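PDB 6HFZ: GDSL-like protein, which removes acetyl groups from acetylated mannans as a two-domain esterase of a gut bacterium. Local coordinates for residues A[36-41]-A[88-93]; A[109-112]-A[116-119]. All coordinates share one frame; numbering follows the deposited sequence. Where two conformers were deposited one is given.

Interaction 1. Residues A[36-41]-A[88-93]; sequences AFLGGS and VARAEA. With ACT (acetate ion), chain E.
Leu38 and Gly39, at the end of strand 32-39, meet Arg90 of helix 84-96 in the interior of the protein. Along the helix, Val88 comes first and turns its side chain from the strand toward Leu124 of helix 115-129. Its carbonyl oxygen accepts a hydrogen bond from Lys127 NZ. Arg90 then makes the contact. Its CG sits between the backbone N and the carbonyl carbon (chi1 76°), and from there the chain runs extended as far as NE. This carries the guanidinium to the strand. Leu38 comes the other way, with CG anti to the backbone N (chi1 -177°). Leu38 CD1 lies over one guanidinium face, 3.6 Å from Arg90 CZ and set toward the rim of the group. The carbonyl of Gly39 lies at the edge instead, in the guanidinium plane, with its O 3.3 Å from Arg90 NH2. The hydrogen bond of NH2 goes to Ala77 O, and NH1 forms a salt bridge with Asp94. Phe86 adds a cation-pi contact. Next along, Ala91 packs its methyl against Leu124, the residue that Leu38 also touches. The strand ends at Gly39, and Gly40 is the N-cap of the short helix 41-44. Ser41 N hydrogen-bonds the acetate OXT at 2.9 Å, with an N-H...O angle of 158°. The acetate is probably from the crystallisation liquor. The position of Ser41, with His193 nearby, is consistent with the nucleophile of an SGNH hydrolase. The contact thus places a buried charge beneath an apolar methyl, while Asp94 probably balances that charge and the carbonyl of Ala77 helps fix the rotation of the group.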
loop_
_atom_site.group_PDB
_atom_site.type_symbol
_atom_site.label_atom_id
_atom_site.label_comp_id
_atom_site.label_asym_id
_atom_site.label_seq_id
_atom_site.Cartn_x
_atom_site.Cartn_y
_atom_site.Cartn_z
ATOM N N ALA A 36 9.137 7.301 7.898
ATOM C CA ALA A 36 7.845 6.838 7.501
ATOM C C ALA A 36 7.904 5.466 6.821
ATOM O O ALA A 36 8.902 5.071 6.254
ATOM C CB ALA A 36 7.192 7.851 6.621
ATOM N N PHE A 37 6.743 4.824 6.825
ATOM C CA PHE A 37 6.548 3.490 6.257
ATOM C C PHE A 37 5.185 3.416 5.579
ATOM O O PHE A 37 4.202 3.750 6.191
ATOM C CB PHE A 37 6.584 2.439 7.365
ATOM C CG PHE A 37 7.809 2.501 8.233
ATOM C CD1 PHE A 37 7.904 3.440 9.251
ATOM C CD2 PHE A 37 8.854 1.594 8.072
ATOM C CE1 PHE A 37 9.019 3.496 10.058
ATOM C CE2 PHE A 37 9.997 1.707 8.836
ATOM C CZ PHE A 37 10.065 2.638 9.840
ATOM N N LEU A 38 5.161 2.994 4.298
ATOM C CA LEU A 38 3.953 2.862 3.521
ATOM C C LEU A 38 3.915 1.423 2.988
ATOM O O LEU A 38 4.808 0.964 2.330
ATOM C CB LEU A 38 3.933 3.899 2.394
ATOM C CG LEU A 38 2.671 3.916 1.518
ATOM C CD1 LEU A 38 1.535 4.577 2.265
ATOM C CD2 LEU A 38 2.937 4.650 0.206
ATOM N N GLY A 39 2.847 0.728 3.302
ATOM C CA GLY A 39 2.757 -0.674 3.005
ATOM C C GLY A 39 1.428 -1.263 3.428
ATOM O O GLY A 39 0.506 -0.516 3.773
ATOM N N GLY A 40 1.338 -2.612 3.356
ATOM C CA GLY A 40 0.195 -3.452 3.776
ATOM C C GLY A 40 0.245 -3.859 5.243
ATOM O O GLY A 40 0.782 -3.123 6.080
ATOM N N SER A 41 -0.311 -5.027 5.568
ATOM C CA SER A 41 -0.532 -5.391 6.984
ATOM C C SER A 41 0.781 -5.651 7.730
ATOM O O SER A 41 0.877 -5.396 8.932
ATOM C CB SER A 41 -1.395 -6.589 7.120
ATOM O OG SER A 41 -0.753 -7.665 6.506
ATOM N N VAL A 88 -0.772 4.746 -4.065
ATOM C CA VAL A 88 -0.573 5.971 -4.877
ATOM C C VAL A 88 -1.743 6.949 -4.691
ATOM O O VAL A 88 -1.507 8.182 -4.648
ATOM C CB VAL A 88 -0.262 5.666 -6.366
ATOM C CG1 VAL A 88 -1.436 4.984 -7.015
ATOM C CG2 VAL A 88 0.169 6.909 -7.136
ATOM N N ALA A 89 -2.964 6.462 -4.521
ATOM C CA ALA A 89 -4.178 7.319 -4.329
ATOM C C ALA A 89 -4.244 7.927 -2.929
ATOM O O ALA A 89 -4.900 8.919 -2.813
ATOM C CB ALA A 89 -5.427 6.511 -4.539
ATOM N N ARG A 90 -3.674 7.274 -1.906
ATOM C CA ARG A 90 -3.712 7.749 -0.520
ATOM C C ARG A 90 -2.387 8.417 -0.103
ATOM O O ARG A 90 -2.278 8.903 1.030
ATOM C CB ARG A 90 -4.108 6.631 0.439
ATOM C CG ARG A 90 -3.033 5.602 0.741
ATOM C CD ARG A 90 -3.603 4.357 1.330
ATOM N NE ARG A 90 -2.597 3.340 1.612
ATOM C CZ ARG A 90 -1.811 3.274 2.677
ATOM N NH1 ARG A 90 -1.832 4.246 3.578
ATOM N NH2 ARG A 90 -1.038 2.195 2.849
ATOM N N ALA A 91 -1.398 8.446 -0.995
ATOM C CA ALA A 91 -0.042 8.833 -0.590
ATOM C C ALA A 91 -0.037 10.278 -0.062
ATOM O O ALA A 91 0.576 10.555 0.963
ATOM C CB ALA A 91 0.949 8.644 -1.724
ATOM N N GLU A 92 -0.748 11.185 -0.742
ATOM C CA GLU A 92 -0.775 12.613 -0.319
ATOM C C GLU A 92 -1.309 12.756 1.115
ATOM O O GLU A 92 -0.659 13.368 1.985
ATOM C CB GLU A 92 -1.639 13.428 -1.292
ATOM C CG GLU A 92 -0.883 13.920 -2.503
ATOM C CD GLU A 92 0.303 14.841 -2.217
ATOM O OE1 GLU A 92 1.186 14.935 -3.106
ATOM O OE2 GLU A 92 0.359 15.459 -1.112
ATOM N N ALA A 93 -2.500 12.206 1.372
ATOM C CA ALA A 93 -3.128 12.337 2.681
ATOM C C ALA A 93 -2.373 11.591 3.791
ATOM O O ALA A 93 -2.189 12.104 4.881
ATOM C CB ALA A 93 -4.556 11.855 2.645
HETATM C C ACT E . -1.385 -8.100 4.116
HETATM O O ACT E . -2.210 -8.925 4.620
HETATM O OXT ACT E . -1.660 -6.917 3.900
HETATM C CH3 ACT E . -0.003 -8.521 3.733
#

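Interaction 2. Residues A[109-112]-A[116-119]; sequences VNDD and HFME. With ACT (acetate ion), chain E.
Asp111 and Phe117 bring their CA atoms to 5.9 Å, where the irregular loop 109-112 passes the first turn of helix 115-129. The Phe117 ring lies against the loop backbone. The carbonyl oxygen of Asp112 comes to 3.3 Å from Phe117 CB. Asp111 CA makes a CH-pi contact over one face, 4.1 Å from the ring centroid and 14° off the ring normal. The opposite face is covered by His116 CD2 from the same helix, over the ring centre. The imidazole of His116 is itself fixed, since ND1 bonds to Glu337 and NE2 to Gln85. Phe117 CG is anti to its carbonyl carbon, which directs the ring at the loop. Asp111 lays its carboxylate across one side of the ring, with CG 3.6 Å from Phe117 CD1 and the two planes 33° apart. Its OD2 keeps hydrogen bonds with Ser84 OG and His155 NE2, and still lies against Phe117 CB and CD1. Asp112 meets the ring at the CD2 and CE2 atoms, with CB 3.8 Å from Phe117 CD2. Its carboxylate stands nearly upright to the ring, at 87°. With an alanine for Phe117 the ring is gone, which is likely to open a gap between Asp111 CA and the imidazole of His116 and leave Asp112 CB without its apolar neighbour. One residue before Asp111, Asn110 ND2 donates to the acetate OXT at 2.7 Å. Gly81 N also donates to the acetate, as in the oxyanion hole of SGNH hydrolases. The loop follows strand 102-106 and leads directly into helix 115-129. Asp111 connects it to helix 84-96 through Ser84 and to helix 152-161 through His155, while on the helix Glu119 reaches His338, just beyond strand 329-336.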
loop_
_atom_site.group_PDB
_atom_site.type_symbol
_atom_site.label_atom_id
_atom_site.label_comp_id
_atom_site.label_asym_id
_atom_site.label_seq_id
_atom_site.Cartn_x
_atom_site.Cartn_y
_atom_site.Cartn_z
ATOM N N VAL A 109 4.220 -8.301 -1.089
ATOM C CA VAL A 109 3.355 -9.458 -0.874
ATOM C C VAL A 109 1.891 -9.013 -0.789
ATOM O O VAL A 109 1.011 -9.754 -0.240
ATOM C CB VAL A 109 3.759 -10.284 0.353
ATOM C CG1 VAL A 109 5.084 -11.016 0.112
ATOM C CG2 VAL A 109 3.833 -9.473 1.639
ATOM N N ASN A 110 1.594 -7.837 -1.323
ATOM C CA ASN A 110 0.223 -7.362 -1.462
ATOM C C ASN A 110 -0.127 -7.271 -2.951
ATOM O O ASN A 110 -1.097 -7.887 -3.419
ATOM C CB ASN A 110 0.023 -5.996 -0.797
ATOM C CG ASN A 110 0.008 -6.081 0.711
ATOM O OD1 ASN A 110 1.024 -5.814 1.359
ATOM N ND2 ASN A 110 -1.106 -6.558 1.267
ATOM N N ASP A 111 0.703 -6.538 -3.690
ATOM C CA ASP A 111 0.652 -6.475 -5.147
ATOM C C ASP A 111 0.816 -7.899 -5.688
ATOM O O ASP A 111 1.634 -8.650 -5.178
ATOM C CB ASP A 111 1.773 -5.623 -5.743
ATOM C CG ASP A 111 1.632 -4.134 -5.479
ATOM O OD1 ASP A 111 0.825 -3.766 -4.561
ATOM O OD2 ASP A 111 2.302 -3.356 -6.179
ATOM N N ASP A 112 0.054 -8.253 -6.735
ATOM C CA ASP A 112 0.360 -9.451 -7.550
ATOM C C ASP A 112 1.535 -9.111 -8.476
ATOM O O ASP A 112 1.806 -7.927 -8.737
ATOM C CB ASP A 112 -0.845 -9.897 -8.385
ATOM C CG ASP A 112 -2.043 -10.377 -7.571
ATOM O OD1 ASP A 112 -1.820 -11.010 -6.520
ATOM O OD2 ASP A 112 -3.190 -10.116 -8.018
ATOM N N HIS A 116 0.234 -4.769 -14.391
ATOM C CA HIS A 116 -0.696 -3.827 -13.751
ATOM C C HIS A 116 -0.064 -3.234 -12.481
ATOM O O HIS A 116 -0.040 -2.017 -12.329
ATOM C CB HIS A 116 -2.021 -4.533 -13.446
ATOM C CG HIS A 116 -2.941 -3.718 -12.613
ATOM N ND1 HIS A 116 -3.644 -2.631 -13.116
ATOM C CD2 HIS A 116 -3.237 -3.782 -11.293
ATOM C CE1 HIS A 116 -4.327 -2.072 -12.133
ATOM N NE2 HIS A 116 -4.108 -2.767 -11.013
ATOM N N PHE A 117 0.410 -4.096 -11.570
ATOM C CA PHE A 117 1.045 -3.660 -10.335
ATOM C C PHE A 117 2.423 -3.028 -10.559
ATOM O O PHE A 117 2.829 -2.144 -9.793
ATOM C CB PHE A 117 0.990 -4.796 -9.296
ATOM C CG PHE A 117 -0.403 -4.982 -8.745
ATOM C CD1 PHE A 117 -0.996 -4.008 -7.947
ATOM C CD2 PHE A 117 -1.137 -6.131 -9.035
ATOM C CE1 PHE A 117 -2.299 -4.160 -7.496
ATOM C CE2 PHE A 117 -2.426 -6.300 -8.544
ATOM C CZ PHE A 117 -3.002 -5.314 -7.775
HETATM N N MSE A 118 3.151 -3.441 -11.601
HETATM C CA MSE A 118 4.361 -2.713 -11.970
HETATM C C MSE A 118 3.999 -1.252 -12.244
HETATM O O MSE A 118 4.711 -0.336 -11.814
HETATM C CB MSE A 118 5.183 -3.253 -13.140
HETATM C CG MSE A 118 6.533 -2.596 -13.105
HETATM SE SE MSE A 118 7.793 -3.504 -14.325
HETATM C CE MSE A 118 6.495 -3.971 -15.734
ATOM N N GLU A 119 2.884 -1.044 -12.944
ATOM C CA GLU A 119 2.453 0.299 -13.326
ATOM C C GLU A 119 1.983 1.110 -12.107
ATOM O O GLU A 119 2.380 2.264 -11.948
ATOM C CB GLU A 119 1.370 0.204 -14.405
ATOM C CG GLU A 119 1.053 1.551 -15.031
ATOM C CD GLU A 119 0.043 1.552 -16.175
ATOM O OE1 GLU A 119 -0.444 0.466 -16.572
ATOM O OE2 GLU A 119 -0.295 2.634 -16.650
HETATM C C ACT E . -1.385 -8.100 4.116
HETATM O O ACT E . -2.210 -8.925 4.620
HETATM O OXT ACT E . -1.660 -6.917 3.900
HETATM C CH3 ACT E . -0.003 -8.521 3.733
#

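Interaction 1 is core: all its touching residues are buried, and it joins strand 32-39 of the central sheet to helix 84-96. Interaction 2 is partly buried, with Asp112 exposed, and joins a loop to the helix just after it. The first sets a charged guanidinium against a methyl and a carbonyl. The second is built on an aromatic ring held against backbone and acid side chains. Helix 115-129 links them: it carries Phe117 of interaction 2 and covers part of interaction 1. Both segments 36-41 and 109-112 lead to the same acetate, and Gly40 CA lies 3.5 Å from Asn110 OD1. Their contact centres are about 14 Å apart.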